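Peptidase M16 domain protein (Alicyclobacillus acidocaldarius subsp. acidocaldarius DSM 446, PDB 4XEA) probably acts as a metal-dependent peptidase of the M16 (insulinase-like) family, cleaving peptide bonds at a metal-bound active site. Local coordinates at residues E4-W12 against V19-A27; M244-V255 against M415-S423. All blocks are in the same frame, centred on the assembly; numbering follows the deposited sequence.

Contact 1 of 2, residues E4-W12 against V19-A27; sequences ELPFETRTW and VVTLMPRPA
Phe7 lies against the end of strand 19-24, on Met23 and Pro24, and on Arg25 just beyond it. Arg25 CD sits over one face of the ring and Leu5 CB covers the other, while Met23 approaches obliquely, its CG 3.7 Å from Phe7 CE2 and its selenium close enough for a Met-aromatic contact. The ring reaches this slot because chi1 (47°) sets CG between the backbone N and the carbonyl carbon, folding it over the strand end as CB settles 3.3 Å from Pro24 O. With an alanine here, Met23 and the Arg25 methylene groups would probably lose the surface they pack on, leaving the arginine chain freer to turn. At the other end, Trp12 extends over Val20 in a CH-pi contact: Val20 CB stands 4.0 Å from the centroid of the six-membered ring and 12° off its normal, and Leu22 CD1 meets the indole edge. Thr11 and Thr21 are hydrogen-bonded through their hydroxyls, OG1 to OG1 2.9 Å, either able to donate, and Thr9 CG2 touches Thr21 CG2 at 3.7 Å on the same face. Strands 10-13 and 19-24 form an antiparallel beta hairpin, the first being an outermost strand of a mixed sheet; paired backbone bonds join Arg10 with Leu22 and Trp12 with Val20, and Arg10 N reaches Leu22 O nearly straight at 2.9 Å. Glu8 O is buried without a hydrogen-bond partner, and the CA-H of Met23 points to it. On the Trp12 side, Arg10 grips Glu8 side-on through NE and NH2, and its NH1 forms a salt bridge with Asp205 of helix 204-216, which covers this face and whose Glu212 takes the indole N-H. Helix 367-379 packs on the threonine face; Asn367, at its start, accepts from Arg25 NH1.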
loop_
_atom_site.group_PDB
_atom_site.type_symbol
_atom_site.label_atom_id
_atom_site.label_comp_id
_atom_site.label_asym_id
_atom_site.label_seq_id
_atom_site.Cartn_x
_atom_site.Cartn_y
_atom_site.Cartn_z
ATOM N N GLU A 4 1.759 -26.053 -8.726
ATOM C CA GLU A 4 3.209 -26.179 -8.842
ATOM C C GLU A 4 3.825 -24.793 -8.843
ATOM O O GLU A 4 3.644 -24.029 -9.786
ATOM C CB GLU A 4 3.603 -26.902 -10.133
ATOM C CG GLU A 4 3.188 -28.372 -10.215
ATOM C CD GLU A 4 3.834 -29.270 -9.143
ATOM O OE1 GLU A 4 4.784 -28.824 -8.446
ATOM O OE2 GLU A 4 3.374 -30.432 -8.996
ATOM N N LEU A 5 4.549 -24.464 -7.784
ATOM C CA LEU A 5 5.252 -23.191 -7.752
ATOM C C LEU A 5 6.507 -23.252 -8.620
ATOM O O LEU A 5 7.122 -24.312 -8.729
ATOM C CB LEU A 5 5.601 -22.816 -6.319
ATOM C CG LEU A 5 4.353 -22.387 -5.541
ATOM C CD1 LEU A 5 4.574 -22.541 -4.019
ATOM C CD2 LEU A 5 3.928 -20.955 -5.935
ATOM N N PRO A 6 6.891 -22.116 -9.243
ATOM C CA PRO A 6 8.073 -22.098 -10.117
ATOM C C PRO A 6 9.421 -22.240 -9.402
ATOM O O PRO A 6 10.432 -22.492 -10.055
ATOM C CB PRO A 6 7.996 -20.726 -10.796
ATOM C CG PRO A 6 6.634 -20.226 -10.540
ATOM C CD PRO A 6 6.186 -20.822 -9.261
ATOM N N PHE A 7 9.429 -22.106 -8.082
ATOM C CA PHE A 7 10.649 -22.129 -7.280
ATOM C C PHE A 7 10.623 -23.285 -6.289
ATOM O O PHE A 7 9.573 -23.866 -6.045
ATOM C CB PHE A 7 10.772 -20.826 -6.491
ATOM C CG PHE A 7 9.495 -20.406 -5.765
ATOM C CD1 PHE A 7 8.635 -19.465 -6.327
ATOM C CD2 PHE A 7 9.180 -20.929 -4.520
ATOM C CE1 PHE A 7 7.460 -19.063 -5.647
ATOM C CE2 PHE A 7 8.002 -20.530 -3.823
ATOM C CZ PHE A 7 7.151 -19.599 -4.398
ATOM N N GLU A 8 11.785 -23.584 -5.710
ATOM C CA GLU A 8 11.912 -24.605 -4.679
ATOM C C GLU A 8 11.323 -24.075 -3.388
ATOM O O GLU A 8 11.453 -22.879 -3.092
ATOM C CB GLU A 8 13.390 -24.971 -4.436
ATOM C CG GLU A 8 13.600 -25.795 -3.159
ATOM C CD GLU A 8 15.012 -26.360 -2.987
ATOM O OE1 GLU A 8 15.989 -25.713 -3.399
ATOM O OE2 GLU A 8 15.127 -27.436 -2.372
ATOM N N THR A 9 10.678 -24.960 -2.635
ATOM C CA THR A 9 10.383 -24.715 -1.226
ATOM C C THR A 9 11.085 -25.775 -0.371
ATOM O O THR A 9 10.741 -26.963 -0.439
ATOM C CB THR A 9 8.877 -24.721 -0.948
ATOM O OG1 THR A 9 8.256 -23.753 -1.780
ATOM C CG2 THR A 9 8.579 -24.404 0.517
ATOM N N ARG A 10 12.029 -25.316 0.456
ATOM C CA ARG A 10 12.852 -26.168 1.307
ATOM C C ARG A 10 12.487 -25.900 2.772
ATOM O O ARG A 10 12.810 -24.846 3.326
ATOM C CB ARG A 10 14.340 -25.882 1.052
ATOM C CG ARG A 10 15.311 -26.920 1.620
ATOM C CD ARG A 10 16.774 -26.517 1.401
ATOM N NE ARG A 10 17.112 -26.343 -0.017
ATOM C CZ ARG A 10 18.339 -26.072 -0.484
ATOM N NH1 ARG A 10 19.365 -25.895 0.347
ATOM N NH2 ARG A 10 18.540 -25.963 -1.787
ATOM N N THR A 11 11.821 -26.884 3.372
ATOM C CA THR A 11 11.307 -26.825 4.728
ATOM C C THR A 11 11.923 -27.965 5.584
ATOM O O THR A 11 11.798 -29.133 5.236
ATOM C CB THR A 11 9.779 -26.994 4.738
ATOM O OG1 THR A 11 9.145 -25.961 3.946
ATOM C CG2 THR A 11 9.251 -26.939 6.145
ATOM N N TRP A 12 12.580 -27.602 6.687
ATOM C CA TRP A 12 13.126 -28.563 7.617
ATOM C C TRP A 12 13.094 -27.996 9.038
ATOM O O TRP A 12 12.649 -26.849 9.250
ATOM C CB TRP A 12 14.536 -29.032 7.186
ATOM C CG TRP A 12 15.653 -28.138 7.531
ATOM C CD1 TRP A 12 16.603 -28.351 8.496
ATOM C CD2 TRP A 12 16.015 -26.919 6.875
ATOM N NE1 TRP A 12 17.530 -27.334 8.485
ATOM C CE2 TRP A 12 17.184 -26.435 7.508
ATOM C CE3 TRP A 12 15.469 -26.184 5.809
ATOM C CZ2 TRP A 12 17.805 -25.244 7.117
ATOM C CZ3 TRP A 12 16.089 -25.011 5.428
ATOM C CH2 TRP A 12 17.248 -24.553 6.079
ATOM N N VAL A 19 11.550 -24.406 12.977
ATOM C CA VAL A 19 11.179 -24.771 11.603
ATOM C C VAL A 19 11.638 -23.643 10.681
ATOM O O VAL A 19 11.407 -22.480 10.964
ATOM C CB VAL A 19 9.643 -25.037 11.498
ATOM C CG1 VAL A 19 9.161 -25.106 10.040
ATOM C CG2 VAL A 19 9.267 -26.351 12.244
ATOM N N VAL A 20 12.290 -24.015 9.575
ATOM C CA VAL A 20 12.793 -23.093 8.600
ATOM C C VAL A 20 12.189 -23.454 7.255
ATOM O O VAL A 20 12.137 -24.632 6.891
ATOM C CB VAL A 20 14.336 -23.126 8.447
ATOM C CG1 VAL A 20 14.822 -22.043 7.383
ATOM C CG2 VAL A 20 15.046 -22.900 9.793
ATOM N N THR A 21 11.748 -22.432 6.513
ATOM C CA THR A 21 11.287 -22.609 5.132
ATOM C C THR A 21 11.971 -21.580 4.254
ATOM O O THR A 21 11.825 -20.384 4.499
ATOM C CB THR A 21 9.763 -22.448 5.019
ATOM O OG1 THR A 21 9.115 -23.600 5.627
ATOM C CG2 THR A 21 9.342 -22.340 3.548
ATOM N N LEU A 22 12.723 -22.046 3.252
ATOM C CA LEU A 22 13.407 -21.176 2.313
ATOM C C LEU A 22 12.763 -21.331 0.935
ATOM O O LEU A 22 12.471 -22.444 0.493
ATOM C CB LEU A 22 14.902 -21.506 2.221
ATOM C CG LEU A 22 15.748 -21.525 3.500
ATOM C CD1 LEU A 22 17.209 -21.998 3.197
ATOM C CD2 LEU A 22 15.739 -20.182 4.223
HETATM N N MSE A 23 12.509 -20.204 0.283
HETATM C CA MSE A 23 11.954 -20.173 -1.071
HETATM C C MSE A 23 12.851 -19.342 -2.005
HETATM O O MSE A 23 12.540 -18.189 -2.318
HETATM C CB MSE A 23 10.529 -19.586 -1.031
HETATM C CG MSE A 23 9.504 -20.524 -0.411
HETATM SE SE MSE A 23 7.805 -19.603 -0.150
HETATM C CE MSE A 23 8.224 -18.779 1.573
ATOM N N PRO A 24 13.974 -19.924 -2.471
ATOM C CA PRO A 24 14.868 -19.170 -3.345
ATOM C C PRO A 24 14.241 -18.860 -4.714
ATOM O O PRO A 24 13.634 -19.726 -5.320
ATOM C CB PRO A 24 16.090 -20.099 -3.480
ATOM C CG PRO A 24 15.585 -21.472 -3.149
ATOM C CD PRO A 24 14.491 -21.268 -2.150
ATOM N N ARG A 25 14.359 -17.608 -5.168
ATOM C CA ARG A 25 13.806 -17.146 -6.453
ATOM C C ARG A 25 14.914 -16.315 -7.071
ATOM O O ARG A 25 15.007 -15.121 -6.808
ATOM C CB ARG A 25 12.523 -16.324 -6.227
ATOM C CG ARG A 25 11.488 -17.027 -5.329
ATOM C CD ARG A 25 10.330 -16.106 -4.929
ATOM N NE ARG A 25 9.505 -15.766 -6.087
ATOM C CZ ARG A 25 8.726 -14.690 -6.207
ATOM N NH1 ARG A 25 8.603 -13.807 -5.220
ATOM N NH2 ARG A 25 8.060 -14.500 -7.341
ATOM N N PRO A 26 15.782 -16.956 -7.878
ATOM C CA PRO A 26 17.064 -16.347 -8.284
ATOM C C PRO A 26 16.948 -15.122 -9.180
ATOM O O PRO A 26 17.890 -14.322 -9.251
ATOM C CB PRO A 26 17.804 -17.490 -9.001
ATOM C CG PRO A 26 16.784 -18.551 -9.282
ATOM C CD PRO A 26 15.699 -18.387 -8.238
ATOM N N ALA A 27 15.804 -14.974 -9.847
ATOM C CA ALA A 27 15.582 -13.848 -10.750
ATOM C C ALA A 27 15.313 -12.516 -10.016
ATOM O O ALA A 27 15.292 -11.461 -10.650
ATOM C CB ALA A 27 14.420 -14.167 -11.713
#

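Contact 2 of 2, residues M244-V255 against M415-S423. Unlike the reference sequence in segment 415-423: Leu421 (reference Val).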
loop_
_atom_site.group_PDB
_atom_site.type_symbol
_atom_site.label_atom_id
_atom_site.label_comp_id
_atom_site.label_asym_id
_atom_site.label_seq_id
_atom_site.Cartn_x
_atom_site.Cartn_y
_atom_site.Cartn_z
HETATM N N MSE A 244 -21.569 6.114 19.335
HETATM C CA MSE A 244 -20.931 7.131 20.115
HETATM C C MSE A 244 -20.577 8.280 19.188
HETATM O O MSE A 244 -20.593 8.126 17.965
HETATM C CB MSE A 244 -19.704 6.545 20.800
HETATM C CG MSE A 244 -18.676 6.012 19.836
HETATM SE SE MSE A 244 -16.918 5.975 20.659
HETATM C CE MSE A 244 -16.849 7.669 21.635
ATOM N N HIS A 245 -20.316 9.427 19.795
ATOM C CA HIS A 245 -19.917 10.617 19.071
ATOM C C HIS A 245 -18.405 10.822 19.214
ATOM O O HIS A 245 -17.825 10.580 20.277
ATOM C CB HIS A 245 -20.671 11.833 19.576
ATOM C CG HIS A 245 -22.112 11.861 19.165
ATOM N ND1 HIS A 245 -23.120 11.382 19.969
ATOM C CD2 HIS A 245 -22.714 12.314 18.038
ATOM C CE1 HIS A 245 -24.281 11.544 19.361
ATOM N NE2 HIS A 245 -24.064 12.110 18.188
ATOM N N PHE A 246 -17.796 11.266 18.120
ATOM C CA PHE A 246 -16.342 11.461 18.044
ATOM C C PHE A 246 -16.072 12.561 17.013
ATOM O O PHE A 246 -16.856 12.710 16.067
ATOM C CB PHE A 246 -15.672 10.148 17.623
ATOM C CG PHE A 246 -14.358 9.861 18.328
ATOM C CD1 PHE A 246 -14.305 9.740 19.716
ATOM C CD2 PHE A 246 -13.183 9.688 17.602
ATOM C CE1 PHE A 246 -13.092 9.459 20.371
ATOM C CE2 PHE A 246 -11.960 9.410 18.246
ATOM C CZ PHE A 246 -11.918 9.292 19.631
ATOM N N PRO A 247 -14.998 13.365 17.213
ATOM C CA PRO A 247 -14.539 14.335 16.193
ATOM C C PRO A 247 -14.130 13.672 14.867
ATOM O O PRO A 247 -12.943 13.446 14.615
ATOM C CB PRO A 247 -13.346 14.997 16.882
ATOM C CG PRO A 247 -13.738 15.017 18.313
ATOM C CD PRO A 247 -14.361 13.645 18.519
ATOM N N VAL A 248 -15.132 13.314 14.065
ATOM C CA VAL A 248 -14.965 12.654 12.754
ATOM C C VAL A 248 -15.786 13.554 11.880
ATOM O O VAL A 248 -16.681 14.228 12.375
ATOM C CB VAL A 248 -15.576 11.238 12.663
ATOM C CG1 VAL A 248 -14.694 10.195 13.323
ATOM C CG2 VAL A 248 -17.004 11.209 13.236
ATOM N N GLN A 249 -15.489 13.592 10.594
ATOM C CA GLN A 249 -16.200 14.493 9.712
ATOM C C GLN A 249 -17.331 13.800 8.958
ATOM O O GLN A 249 -18.220 14.461 8.430
ATOM C CB GLN A 249 -15.224 15.230 8.787
ATOM C CG GLN A 249 -14.417 16.362 9.504
ATOM C CD GLN A 249 -15.276 17.270 10.418
ATOM O OE1 GLN A 249 -15.959 18.187 9.953
ATOM N NE2 GLN A 249 -15.225 17.010 11.726
ATOM N N GLN A 250 -17.338 12.472 8.958
ATOM C CA GLN A 250 -18.515 11.744 8.489
ATOM C C GLN A 250 -18.765 10.521 9.384
ATOM O O GLN A 250 -17.832 10.004 10.014
ATOM C CB GLN A 250 -18.394 11.370 7.000
ATOM C CG GLN A 250 -17.329 10.333 6.649
ATOM C CD GLN A 250 -15.900 10.847 6.791
ATOM O OE1 GLN A 250 -15.229 10.596 7.802
ATOM N NE2 GLN A 250 -15.422 11.563 5.771
ATOM N N PRO A 251 -20.029 10.076 9.466
ATOM C CA PRO A 251 -20.278 8.889 10.284
ATOM C C PRO A 251 -19.527 7.658 9.753
ATOM O O PRO A 251 -19.145 7.634 8.571
ATOM C CB PRO A 251 -21.799 8.695 10.195
ATOM C CG PRO A 251 -22.350 9.998 9.728
ATOM C CD PRO A 251 -21.268 10.650 8.913
ATOM N N ARG A 252 -19.296 6.670 10.626
ATOM C CA ARG A 252 -18.715 5.374 10.238
ATOM C C ARG A 252 -19.553 4.271 10.848
ATOM O O ARG A 252 -20.002 4.408 11.985
ATOM C CB ARG A 252 -17.276 5.189 10.742
ATOM C CG ARG A 252 -16.234 6.068 10.057
ATOM C CD ARG A 252 -16.066 7.367 10.804
ATOM N NE ARG A 252 -15.125 8.304 10.158
ATOM C CZ ARG A 252 -13.802 8.152 10.162
ATOM N NH1 ARG A 252 -13.235 7.087 10.747
ATOM N NH2 ARG A 252 -13.038 9.056 9.561
ATOM N N LEU A 253 -19.759 3.198 10.093
ATOM C CA LEU A 253 -20.550 2.052 10.549
ATOM C C LEU A 253 -19.655 0.834 10.504
ATOM O O LEU A 253 -18.953 0.664 9.515
ATOM C CB LEU A 253 -21.709 1.787 9.590
ATOM C CG LEU A 253 -22.617 0.612 10.051
ATOM C CD1 LEU A 253 -23.521 1.113 11.171
ATOM C CD2 LEU A 253 -23.479 0.010 8.940
ATOM N N LEU A 254 -19.720 -0.015 11.537
ATOM C CA LEU A 254 -19.097 -1.322 11.527
ATOM C C LEU A 254 -20.152 -2.306 11.986
ATOM O O LEU A 254 -20.785 -2.084 13.021
ATOM C CB LEU A 254 -17.924 -1.387 12.499
ATOM C CG LEU A 254 -16.525 -0.927 12.136
ATOM C CD1 LEU A 254 -15.659 -1.372 13.316
ATOM C CD2 LEU A 254 -16.017 -1.530 10.832
ATOM N N VAL A 255 -20.364 -3.359 11.193
ATOM C CA VAL A 255 -21.180 -4.470 11.572
ATOM C C VAL A 255 -20.263 -5.695 11.669
ATOM O O VAL A 255 -19.433 -5.948 10.752
ATOM C CB VAL A 255 -22.285 -4.755 10.552
ATOM C CG1 VAL A 255 -23.213 -5.881 11.095
ATOM C CG2 VAL A 255 -23.101 -3.480 10.234
HETATM N N MSE A 415 -24.479 -10.893 16.101
HETATM C CA MSE A 415 -24.164 -9.719 15.322
HETATM C C MSE A 415 -24.113 -8.488 16.215
HETATM O O MSE A 415 -24.866 -8.378 17.140
HETATM C CB MSE A 415 -25.210 -9.518 14.207
HETATM C CG MSE A 415 -24.980 -8.347 13.322
HETATM SE SE MSE A 415 -26.361 -8.004 12.031
HETATM C CE MSE A 415 -27.908 -7.649 13.211
ATOM N N VAL A 416 -23.173 -7.583 15.913
ATOM C CA VAL A 416 -23.020 -6.325 16.613
ATOM C C VAL A 416 -23.073 -5.258 15.543
ATOM O O VAL A 416 -22.431 -5.386 14.467
ATOM C CB VAL A 416 -21.658 -6.202 17.345
ATOM C CG1 VAL A 416 -21.548 -4.829 18.019
ATOM C CG2 VAL A 416 -21.520 -7.315 18.344
ATOM N N VAL A 417 -23.859 -4.230 15.780
ATOM C CA VAL A 417 -23.925 -3.100 14.834
ATOM C C VAL A 417 -23.443 -1.885 15.603
ATOM O O VAL A 417 -24.055 -1.541 16.627
ATOM C CB VAL A 417 -25.343 -2.816 14.301
ATOM C CG1 VAL A 417 -25.355 -1.724 13.199
ATOM C CG2 VAL A 417 -26.009 -4.058 13.766
ATOM N N SER A 418 -22.395 -1.212 15.116
ATOM C CA SER A 418 -21.852 -0.079 15.854
ATOM C C SER A 418 -21.480 1.102 14.960
ATOM O O SER A 418 -21.018 0.906 13.832
ATOM C CB SER A 418 -20.661 -0.535 16.690
ATOM O OG SER A 418 -19.548 -0.764 15.862
ATOM N N ALA A 419 -21.655 2.318 15.477
ATOM C CA ALA A 419 -21.477 3.531 14.695
ATOM C C ALA A 419 -20.678 4.571 15.490
ATOM O O ALA A 419 -20.734 4.647 16.730
ATOM C CB ALA A 419 -22.855 4.120 14.282
ATOM N N VAL A 420 -19.932 5.375 14.750
ATOM C CA VAL A 420 -19.263 6.547 15.305
ATOM C C VAL A 420 -19.870 7.693 14.562
ATOM O O VAL A 420 -19.914 7.655 13.331
ATOM C CB VAL A 420 -17.731 6.517 15.059
ATOM C CG1 VAL A 420 -17.076 7.763 15.648
ATOM C CG2 VAL A 420 -17.146 5.265 15.667
ATOM N N LEU A 421 -20.348 8.690 15.301
ATOM C CA LEU A 421 -21.165 9.759 14.758
ATOM C C LEU A 421 -20.432 11.092 14.938
ATOM O O LEU A 421 -19.768 11.309 15.952
ATOM C CB LEU A 421 -22.528 9.794 15.470
ATOM C CG LEU A 421 -23.334 8.478 15.500
ATOM C CD1 LEU A 421 -24.629 8.654 16.302
ATOM C CD2 LEU A 421 -23.654 8.007 14.084
ATOM N N PRO A 422 -20.545 12.000 13.964
ATOM C CA PRO A 422 -19.786 13.244 14.135
ATOM C C PRO A 422 -20.188 14.005 15.402
ATOM O O PRO A 422 -21.382 14.183 15.648
ATOM C CB PRO A 422 -20.141 14.039 12.880
ATOM C CG PRO A 422 -20.483 13.001 11.873
ATOM C CD PRO A 422 -21.115 11.872 12.614
ATOM N N SER A 423 -19.207 14.408 16.210
ATOM C CA SER A 423 -19.438 15.364 17.310
ATOM C C SER A 423 -19.924 16.693 16.757
ATOM O O SER A 423 -19.455 17.133 15.701
ATOM C CB SER A 423 -18.151 15.643 18.098
ATOM O OG SER A 423 -17.968 14.668 19.098
ATOM O OXT SER A 423 -20.761 17.368 17.363
#
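The carbonyl oxygen of Phe246 is gripped twice: Ser423 N donates to it across the contact at 2.9 Å, from well above the carbonyl plane, and Val248 N adds a weak bond that closes an inverse gamma turn centred on Pro247. That turn ends strand 241-246 just where the chain terminus comes alongside. Upstream, the parallel pairing continues through Phe246 N to Leu421 O and Leu421 N to Met244 O, the latter at 2.7 Å. Strand 415-422 has its other neighbour in strand 252-258, which runs antiparallel to it; Arg252 is paired with Val420 and Leu254 with Ser418, each through two backbone bonds. In this five-stranded mixed sheet, to which the M16 inactive domain contributes residues 244-255, the last strand of the chain is thus inserted between two consecutive ones, so the loop 247-251 has to pass around its end. In that loop Pro251 CG rests 3.7 Å from Pro422 CD, and Val248 O is buried with no hydrogen-bond partner. Val420 packs between strand 241-246 and the loop: with CG1 anti to the backbone N (chi1 180°), this methyl presses on Phe246 CB at 3.4 Å and meets Val248 CG1 more loosely. The other face carries His245, whose ring points its edge at Pro422 O, CD2 3.3 Å from that oxygen, while Leu421 CB comes at it obliquely. Further along, Leu253 CD1 and Val255 CG2 both touch Val417 CG1, on the side covered by helix 325-342. Arg252 bends back to hold Gln250 OE1 with NE and NH2, and Val248 CG1 lies over one face of its guanidinium. Its NH1 forms a salt bridge with Asp145, which is likely to tie this backbone-bonded, largely apolar part of the sheet to helix 144-156.

Contact 1 closes near the start of the chain, long before contact 2 opens; contact 2 includes the C-terminus. Their centres lie 45 Å apart, on opposite sides of the chain's centre, with nearest atoms about 31 Å apart. They belong to different mixed sheets: contact 1 is the edge hairpin of the six-stranded one, contact 2 lies in the five-stranded one. Each also meets a helix from the other half of the sequence, since helix 367-379 packs on contact 1 and helix 144-156 on contact 2. M16 peptidases are built from two related alpha/beta halves, and these helices probably tie the two together here. The nickel ligands His61, His65 and Glu136 belong to neither contact.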